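Local coordinates for kelch-like protein 7 (Homo sapiens, PDB 3II7) that serves as the substrate-recruiting adapter of a CUL3-based E3 ubiquitin ligase, its kelch-repeat domain forming the part described here, at residues V154-S158 and R191-L196; N169-V173 and T182-P186; D201-V206 and N217-I223. All coordinates share one frame; numbering follows the deposited sequence. Where two conformers were deposited one is given.

Contact 1 (V154-S158 and R191-L196); sequences VCGGS and RKNHGL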
loop_
_atom_site.group_PDB
_atom_site.type_symbol
_atom_site.label_atom_id
_atom_site.label_comp_id
_atom_site.label_asym_id
_atom_site.label_seq_id
_atom_site.Cartn_x
_atom_site.Cartn_y
_atom_site.Cartn_z
ATOM N N VAL A 154 -2.793 7.656 7.567
ATOM C CA VAL A 154 -1.448 7.630 7.035
ATOM C C VAL A 154 -0.456 7.411 8.189
ATOM O O VAL A 154 -0.646 7.963 9.248
ATOM C CB VAL A 154 -1.129 8.969 6.376
ATOM C CG1 VAL A 154 0.318 9.051 6.056
ATOM C CG2 VAL A 154 -1.966 9.166 5.117
ATOM N N CYS A 155 0.597 6.627 7.963
ATOM C CA CYS A 155 1.681 6.539 8.901
ATOM C C CYS A 155 3.002 6.219 8.259
ATOM O O CYS A 155 3.110 5.501 7.218
ATOM C CB CYS A 155 1.432 5.582 10.027
ATOM S SG CYS A 155 1.282 3.924 9.505
ATOM N N GLY A 156 4.002 6.731 8.906
ATOM C CA GLY A 156 5.390 6.541 8.531
ATOM C C GLY A 156 5.742 7.206 7.216
ATOM O O GLY A 156 5.212 8.267 6.873
ATOM N N GLY A 157 6.659 6.590 6.503
ATOM C CA GLY A 157 7.268 7.208 5.333
ATOM C C GLY A 157 8.524 7.964 5.712
ATOM O O GLY A 157 9.021 7.885 6.843
ATOM N N SER A 158 9.067 8.708 4.750
ATOM C CA SER A 158 10.254 9.502 5.001
ATOM C C SER A 158 10.126 10.898 4.445
ATOM O O SER A 158 9.246 11.177 3.625
ATOM C CB SER A 158 11.476 8.826 4.409
ATOM O OG SER A 158 11.366 8.725 3.008
ATOM N N ARG A 191 8.994 3.827 10.351
ATOM C CA ARG A 191 8.872 2.838 9.253
ATOM C C ARG A 191 8.589 3.537 7.960
ATOM O O ARG A 191 7.780 4.471 7.927
ATOM C CB ARG A 191 7.688 1.847 9.449
ATOM C CG ARG A 191 7.620 1.140 10.753
ATOM C CD ARG A 191 6.377 0.283 10.839
ATOM N NE ARG A 191 6.295 -0.278 12.183
ATOM C CZ ARG A 191 6.825 -1.438 12.558
ATOM N NH1 ARG A 191 7.444 -2.240 11.702
ATOM N NH2 ARG A 191 6.730 -1.811 13.812
ATOM N N LYS A 192 9.233 3.056 6.901
ATOM C CA LYS A 192 8.808 3.306 5.527
ATOM C C LYS A 192 8.817 1.966 4.802
ATOM O O LYS A 192 9.458 1.023 5.211
ATOM C CB LYS A 192 9.700 4.298 4.804
ATOM C CG LYS A 192 11.154 3.825 4.519
ATOM C CD LYS A 192 11.913 4.893 3.754
ATOM C CE LYS A 192 13.302 4.462 3.382
ATOM N NZ LYS A 192 13.921 5.373 2.340
ATOM N N ASN A 193 8.102 1.907 3.684
ATOM C CA ASN A 193 7.963 0.685 2.898
ATOM C C ASN A 193 7.390 -0.502 3.667
ATOM O O ASN A 193 7.590 -1.664 3.278
ATOM C CB ASN A 193 9.315 0.279 2.241
ATOM C CG ASN A 193 9.871 1.341 1.322
ATOM O OD1 ASN A 193 11.006 1.791 1.498
ATOM N ND2 ASN A 193 9.065 1.769 0.350
ATOM N N HIS A 194 6.623 -0.193 4.710
ATOM C CA HIS A 194 5.937 -1.143 5.545
ATOM C C HIS A 194 4.578 -1.477 4.941
ATOM O O HIS A 194 4.019 -0.715 4.155
ATOM C CB HIS A 194 5.716 -0.573 6.967
ATOM C CG HIS A 194 5.070 0.785 7.004
ATOM N ND1 HIS A 194 5.683 1.898 6.501
ATOM C CD2 HIS A 194 3.907 1.218 7.561
ATOM C CE1 HIS A 194 4.912 2.953 6.681
ATOM N NE2 HIS A 194 3.837 2.579 7.342
ATOM N N GLY A 195 4.040 -2.604 5.338
ATOM C CA GLY A 195 2.662 -2.931 5.058
ATOM C C GLY A 195 1.779 -2.173 6.018
ATOM O O GLY A 195 2.194 -1.849 7.138
ATOM N N LEU A 196 0.545 -1.927 5.596
ATOM C CA LEU A 196 -0.413 -1.163 6.424
ATOM C C LEU A 196 -1.776 -1.657 6.043
ATOM O O LEU A 196 -2.254 -1.420 4.903
ATOM C CB LEU A 196 -0.292 0.358 6.222
ATOM C CG LEU A 196 -0.970 1.175 7.336
ATOM C CD1 LEU A 196 -0.198 0.979 8.704
ATOM C CD2 LEU A 196 -1.114 2.659 6.956
HETATM O O HOH W 1 11.644 7.205 0.748
#
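The backbone N of G157 bonds to the carbonyl O of R191 at 2.8 Å, tying the double glycine of a kelch repeat to the loop that enters the next blade of the beta-propeller. This is the tight part of the contact. G156 CA lies 3.2 Å from R191 O in a CA-H...O contact, and any side chain on G156 would collide with that oxygen and with the H194 ring. At 157 the backbone angles themselves call for glycine, because a CB would run into the carbonyl O of G156. The guanidinium of R191 turns away from the glycines to a salt bridge with E219.

H194 enters edge first. Its CG sits between its own backbone N and carbonyl carbon (chi1 52°), a turn that leaves R191 CB over one face of the ring while C155 O lies in plane at the edge. NE2 donates to C155 O at 3.0 Å, but the bond is weak because the N-H...O angle is only 122°. C155 SG also meets the ring at its edge, and L196 CD1 presses on the same sulfur at 3.4 Å. With an alanine in place of H194, C155 O would probably lose its bond from this loop, and a gap would open beside R191 CB and C155 SG.

Packing thins toward S158 and K192. The extended K192 chain runs alongside S158, its CD 3.9 Å from S158 OG. Beyond that the link passes through solvent: one water lies 2.7 Å from S158 OG and weakly accepts a hydrogen bond from K192 NZ.

Contact 2 (N169-V173 and T182-P186); sequences NSCEV and TELCP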
loop_
_atom_site.group_PDB
_atom_site.type_symbol
_atom_site.label_atom_id
_atom_site.label_comp_id
_atom_site.label_asym_id
_atom_site.label_seq_id
_atom_site.Cartn_x
_atom_site.Cartn_y
_atom_site.Cartn_z
ATOM N N ASN A 169 7.832 8.173 12.462
ATOM C CA ASN A 169 6.890 7.307 13.146
ATOM C C ASN A 169 5.491 7.922 13.206
ATOM O O ASN A 169 4.516 7.260 13.610
ATOM C CB ASN A 169 7.400 6.866 14.514
ATOM C CG ASN A 169 7.549 8.002 15.479
ATOM O OD1 ASN A 169 7.468 9.176 15.105
ATOM N ND2 ASN A 169 7.768 7.666 16.744
ATOM N N SER A 170 5.350 9.153 12.727
ATOM C CA SER A 170 4.100 9.850 12.900
ATOM C C SER A 170 2.942 9.257 12.102
ATOM O O SER A 170 3.127 8.643 11.022
ATOM C CB SER A 170 4.272 11.307 12.573
ATOM O OG SER A 170 4.498 11.486 11.225
ATOM N N CYS A 171 1.756 9.427 12.678
ATOM C CA CYS A 171 0.504 8.915 12.134
ATOM C C CYS A 171 -0.512 10.035 12.170
ATOM O O CYS A 171 -0.571 10.777 13.142
ATOM C CB CYS A 171 0.036 7.733 13.002
ATOM S SG CYS A 171 -1.592 7.038 12.592
ATOM N N GLU A 172 -1.294 10.173 11.097
ATOM C CA GLU A 172 -2.377 11.140 11.090
ATOM C C GLU A 172 -3.570 10.570 10.356
ATOM O O GLU A 172 -3.429 9.601 9.583
ATOM C CB GLU A 172 -1.918 12.475 10.505
ATOM C CG GLU A 172 -1.228 12.403 9.166
ATOM C CD GLU A 172 -0.754 13.766 8.687
ATOM O OE1 GLU A 172 -1.618 14.632 8.459
ATOM O OE2 GLU A 172 0.485 13.962 8.562
ATOM N N VAL A 173 -4.743 11.148 10.629
ATOM C CA VAL A 173 -6.013 10.623 10.058
ATOM C C VAL A 173 -6.830 11.751 9.448
ATOM O O VAL A 173 -6.905 12.855 9.997
ATOM C CB VAL A 173 -6.817 9.843 11.079
ATOM C CG1 VAL A 173 -7.249 10.716 12.285
ATOM C CG2 VAL A 173 -8.042 9.169 10.434
ATOM N N THR A 182 -5.973 15.010 11.531
ATOM C CA THR A 182 -5.695 14.982 12.974
ATOM C C THR A 182 -4.463 14.122 13.272
ATOM O O THR A 182 -4.382 12.952 12.807
ATOM C CB THR A 182 -6.891 14.446 13.729
ATOM O OG1 THR A 182 -8.013 15.307 13.479
ATOM C CG2 THR A 182 -6.601 14.389 15.264
ATOM N N GLU A 183 -3.524 14.679 14.043
ATOM C CA GLU A 183 -2.356 13.951 14.507
ATOM C C GLU A 183 -2.787 12.882 15.531
ATOM O O GLU A 183 -3.533 13.178 16.479
ATOM C CB GLU A 183 -1.320 14.909 15.138
ATOM C CG GLU A 183 0.075 14.276 15.277
ATOM C CD GLU A 183 0.823 14.151 13.913
ATOM O OE1 GLU A 183 0.554 14.950 13.001
ATOM O OE2 GLU A 183 1.680 13.259 13.767
ATOM N N LEU A 184 -2.329 11.659 15.311
ATOM C CA LEU A 184 -2.591 10.557 16.194
ATOM C C LEU A 184 -1.318 10.156 16.963
ATOM O O LEU A 184 -0.210 10.734 16.764
ATOM C CB LEU A 184 -3.137 9.381 15.387
ATOM C CG LEU A 184 -4.498 9.673 14.708
ATOM C CD1 LEU A 184 -4.916 8.422 13.910
ATOM C CD2 LEU A 184 -5.624 10.083 15.716
ATOM N N CYS A 185 -1.465 9.183 17.853
ATOM C CA CYS A 185 -0.321 8.598 18.523
ATOM C C CYS A 185 0.672 8.091 17.478
ATOM O O CYS A 185 0.274 7.441 16.502
ATOM C CB CYS A 185 -0.790 7.439 19.384
ATOM S SG CYS A 185 0.520 6.690 20.387
ATOM N N PRO A 186 1.970 8.406 17.652
ATOM C CA PRO A 186 2.959 7.902 16.712
ATOM C C PRO A 186 3.235 6.392 16.897
ATOM O O PRO A 186 3.037 5.836 17.991
ATOM C CB PRO A 186 4.205 8.711 17.047
ATOM C CG PRO A 186 4.050 9.019 18.481
ATOM C CD PRO A 186 2.587 9.256 18.683
HETATM O O HOH W 2 1.971 10.939 15.188
HETATM O O HOH W 3 1.833 14.369 10.861
HETATM O O HOH W 4 -9.469 14.163 11.435
#
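V173 and T182 form a hydrogen-bonded antiparallel pair, T182 N giving to V173 O at 2.8 Å and V173 N to T182 O at 2.9 Å. One step on, L184 N gives to C171 O at 2.9 Å. On the face shared by C171, V173 and L184, the leucine is the filler: its CD1 lies 3.7 Å from V173 CG1 and 3.8 Å from C171 SG, so one methyl joins both partners.

On the other face are the glutamates E172 and E183. E183 bends at chi2 (74°), which folds its carboxylate back beside the opposite strand and leaves OE2 3.4 Å from C171 O, two acceptors without a proton between them. A water accepting from C171 N also lies within bonding distance of E183 OE2 and L184 O. Another water donates to both E172 OE2 and E183 OE1, which are 4.5 Å apart, and would be expected to ease the repulsion between them. E172 is in turn positioned by a salt bridge to R140 and by the backbone N atoms of L137 and T138.

The pair is the outer hairpin of a propeller blade: strand 180-184 forms the blade's outermost edge, and strand 171-175 lies between it and strand 151-155, whose Y153 packs against V173 and L184.

Contact 3 (D201-V206 and N217-I223); sequences DKIFAV and NVEYYDI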
loop_
_atom_site.group_PDB
_atom_site.type_symbol
_atom_site.label_atom_id
_atom_site.label_comp_id
_atom_site.label_asym_id
_atom_site.label_seq_id
_atom_site.Cartn_x
_atom_site.Cartn_y
_atom_site.Cartn_z
ATOM N N ASP A 201 -10.617 -3.875 13.916
ATOM C CA ASP A 201 -10.659 -2.645 14.690
ATOM C C ASP A 201 -9.254 -2.144 14.951
ATOM O O ASP A 201 -9.028 -1.299 15.855
ATOM C CB ASP A 201 -11.406 -2.890 16.027
ATOM C CG ASP A 201 -10.794 -4.032 16.857
ATOM O OD1 ASP A 201 -9.803 -4.650 16.404
ATOM O OD2 ASP A 201 -11.313 -4.333 17.947
ATOM N N LYS A 202 -8.321 -2.636 14.127
ATOM C CA LYS A 202 -6.898 -2.397 14.319
ATOM C C LYS A 202 -6.225 -2.188 12.979
ATOM O O LYS A 202 -6.611 -2.790 11.989
ATOM C CB LYS A 202 -6.242 -3.590 15.018
ATOM C CG LYS A 202 -6.645 -3.790 16.453
ATOM C CD LYS A 202 -6.199 -5.172 16.963
ATOM C CE LYS A 202 -6.999 -5.591 18.188
ATOM N NZ LYS A 202 -6.485 -6.849 18.819
ATOM N N ILE A 203 -5.197 -1.334 12.971
ATOM C CA ILE A 203 -4.398 -1.118 11.773
ATOM C C ILE A 203 -2.972 -1.620 12.031
ATOM O O ILE A 203 -2.231 -1.053 12.871
ATOM C CB ILE A 203 -4.365 0.366 11.364
ATOM C CG1 ILE A 203 -5.791 0.869 11.035
ATOM C CG2 ILE A 203 -3.436 0.561 10.183
ATOM C CD1 ILE A 203 -5.882 2.411 10.765
ATOM N N PHE A 204 -2.571 -2.679 11.310
ATOM C CA PHE A 204 -1.280 -3.299 11.488
ATOM C C PHE A 204 -0.255 -2.663 10.560
ATOM O O PHE A 204 -0.487 -2.567 9.353
ATOM C CB PHE A 204 -1.370 -4.825 11.222
ATOM C CG PHE A 204 -2.111 -5.581 12.279
ATOM C CD1 PHE A 204 -1.421 -6.205 13.316
ATOM C CD2 PHE A 204 -3.502 -5.689 12.242
ATOM C CE1 PHE A 204 -2.081 -6.900 14.263
ATOM C CE2 PHE A 204 -4.166 -6.367 13.218
ATOM C CZ PHE A 204 -3.444 -6.993 14.225
ATOM N N ALA A 205 0.865 -2.226 11.138
ATOM C CA ALA A 205 2.007 -1.794 10.411
ATOM C C ALA A 205 3.016 -2.934 10.450
ATOM O O ALA A 205 3.458 -3.347 11.538
ATOM C CB ALA A 205 2.587 -0.521 11.027
ATOM N N VAL A 206 3.423 -3.402 9.261
ATOM C CA VAL A 206 4.152 -4.652 9.125
ATOM C C VAL A 206 5.511 -4.386 8.505
ATOM O O VAL A 206 5.615 -3.970 7.356
ATOM C CB VAL A 206 3.368 -5.675 8.247
ATOM C CG1 VAL A 206 4.125 -7.009 8.161
ATOM C CG2 VAL A 206 1.922 -5.857 8.756
ATOM N N ASN A 217 9.716 -6.473 12.807
ATOM C CA ASN A 217 8.676 -6.321 13.805
ATOM C C ASN A 217 7.381 -5.725 13.257
ATOM O O ASN A 217 7.294 -5.208 12.102
ATOM C CB ASN A 217 9.195 -5.654 15.093
ATOM C CG ASN A 217 9.627 -4.211 14.914
ATOM O OD1 ASN A 217 9.112 -3.477 14.095
ATOM N ND2 ASN A 217 10.572 -3.791 15.763
ATOM N N VAL A 218 6.358 -5.844 14.070
ATOM C CA VAL A 218 4.988 -5.629 13.672
ATOM C C VAL A 218 4.257 -4.981 14.817
ATOM O O VAL A 218 4.405 -5.383 15.965
ATOM C CB VAL A 218 4.293 -6.972 13.295
ATOM C CG1 VAL A 218 2.794 -6.752 12.881
ATOM C CG2 VAL A 218 5.082 -7.695 12.171
ATOM N N GLU A 219 3.465 -3.979 14.517
ATOM C CA GLU A 219 2.686 -3.316 15.547
ATOM C C GLU A 219 1.318 -2.984 15.014
ATOM O O GLU A 219 1.106 -2.955 13.794
ATOM C CB GLU A 219 3.397 -2.050 16.047
ATOM C CG GLU A 219 3.672 -0.968 14.967
ATOM C CD GLU A 219 4.443 0.192 15.533
ATOM O OE1 GLU A 219 3.873 0.919 16.380
ATOM O OE2 GLU A 219 5.641 0.375 15.178
ATOM N N TYR A 220 0.375 -2.706 15.902
ATOM C CA TYR A 220 -0.941 -2.256 15.445
ATOM C C TYR A 220 -1.406 -1.018 16.185
ATOM O O TYR A 220 -1.007 -0.760 17.329
ATOM C CB TYR A 220 -2.014 -3.339 15.554
ATOM C CG TYR A 220 -2.438 -3.669 16.950
ATOM C CD1 TYR A 220 -3.452 -2.973 17.569
ATOM C CD2 TYR A 220 -1.837 -4.689 17.640
ATOM C CE1 TYR A 220 -3.843 -3.277 18.855
ATOM C CE2 TYR A 220 -2.215 -4.995 18.933
ATOM C CZ TYR A 220 -3.223 -4.298 19.523
ATOM O OH TYR A 220 -3.611 -4.625 20.800
ATOM N N TYR A 221 -2.256 -0.270 15.495
ATOM C CA TYR A 221 -2.897 0.909 16.034
ATOM C C TYR A 221 -4.272 0.529 16.524
ATOM O O TYR A 221 -5.110 0.064 15.746
ATOM C CB TYR A 221 -3.025 1.977 14.964
ATOM C CG TYR A 221 -3.662 3.261 15.475
ATOM C CD1 TYR A 221 -3.038 4.018 16.457
ATOM C CD2 TYR A 221 -4.894 3.688 14.975
ATOM C CE1 TYR A 221 -3.606 5.164 16.934
ATOM C CE2 TYR A 221 -5.489 4.859 15.439
ATOM C CZ TYR A 221 -4.863 5.581 16.426
ATOM O OH TYR A 221 -5.450 6.735 16.877
ATOM N N ASP A 222 -4.491 0.721 17.821
ATOM C CA ASP A 222 -5.792 0.525 18.441
ATOM C C ASP A 222 -6.590 1.789 18.224
ATOM O O ASP A 222 -6.323 2.841 18.833
ATOM C CB ASP A 222 -5.610 0.224 19.930
ATOM C CG ASP A 222 -6.888 -0.254 20.580
ATOM O OD1 ASP A 222 -7.916 0.415 20.422
ATOM O OD2 ASP A 222 -6.850 -1.318 21.237
ATOM N N ILE A 223 -7.536 1.725 17.306
ATOM C CA ILE A 223 -8.318 2.905 16.939
ATOM C C ILE A 223 -9.065 3.489 18.125
ATOM O O ILE A 223 -9.102 4.690 18.302
ATOM C CB ILE A 223 -9.263 2.551 15.758
ATOM C CG1 ILE A 223 -8.450 2.240 14.511
ATOM C CG2 ILE A 223 -10.279 3.694 15.453
ATOM C CD1 ILE A 223 -9.287 1.655 13.325
HETATM O O HOH W 5 -10.201 -0.126 18.052
#
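F204 and Y220 face each other as a non-hydrogen-bonded antiparallel pair, their CA atoms 4.1 Å apart, and Y220 shows how one aromatic side chain can serve two neighbours on the opposite strand. Its CB lies over the face of the F204 ring, 3.8 Å from the centroid, in a CH-pi contact. From there CG sits between the backbone N and carbonyl carbon (chi1 71°), and the ring runs on side by side with F204. The two planes meet obliquely at 46°, with Y220 CD2 4.0 Å from F204 CE1. In one of the two modelled conformers of K202, the lysine crosses over one face of the tyrosine ring, nearer its CD1-CE1 side: Y220 CD1 touches K202 CG at 3.5 Å, and CD1 and CE1 lie beneath K202 CD. That methylene hangs over the tyrosine face, 3.8 Å from the centroid. At the tip of the same conformer, K202 NZ is 4.7 Å from the centroid, an off-centre cation-pi approach, and Y220 OH is its closest tyrosine atom.

The two strands are the middle pair of a four-stranded antiparallel propeller blade, flanked by strands 195-199 and 227-230. Hydrogen-bonded pairs separate the aromatic one from its neighbours: Y221 N gives to I203 O at 2.7 Å, and A205 N to E219 O at 2.8 Å. I203, A205, E219 and Y221 populate the other face. There the CB atoms of I203 and Y221 meet, both side chains also touching Y153 of the preceding blade, and Y221 OH bonds to N226. E219 lays its CG against A205 CB and extends its carboxylate to the backbone N atoms of I188 and E189.

How the contacts relate
The three contacts lie progressively farther out in the order 1, 3, 2, the centre of each lying about 9, 14 and 17 Å from the centre of the chain. Contact 1 is buried and joins two blades through glycines, a backbone bond and an imidazole edge. Contacts 2 and 3 are strand pairs, each within a blade: contact 2, at the surface, has an apolar face and a watery acidic one; contact 3, partly buried, is mainly aromatic and aliphatic. Contact 1 shares a sheet with each: V154 N lies 2.9 Å from E172 O, and G195 N 2.9 Å from V206 O. Contacts 2 and 3 meet directly where L184 CD1 packs on Y221 OH.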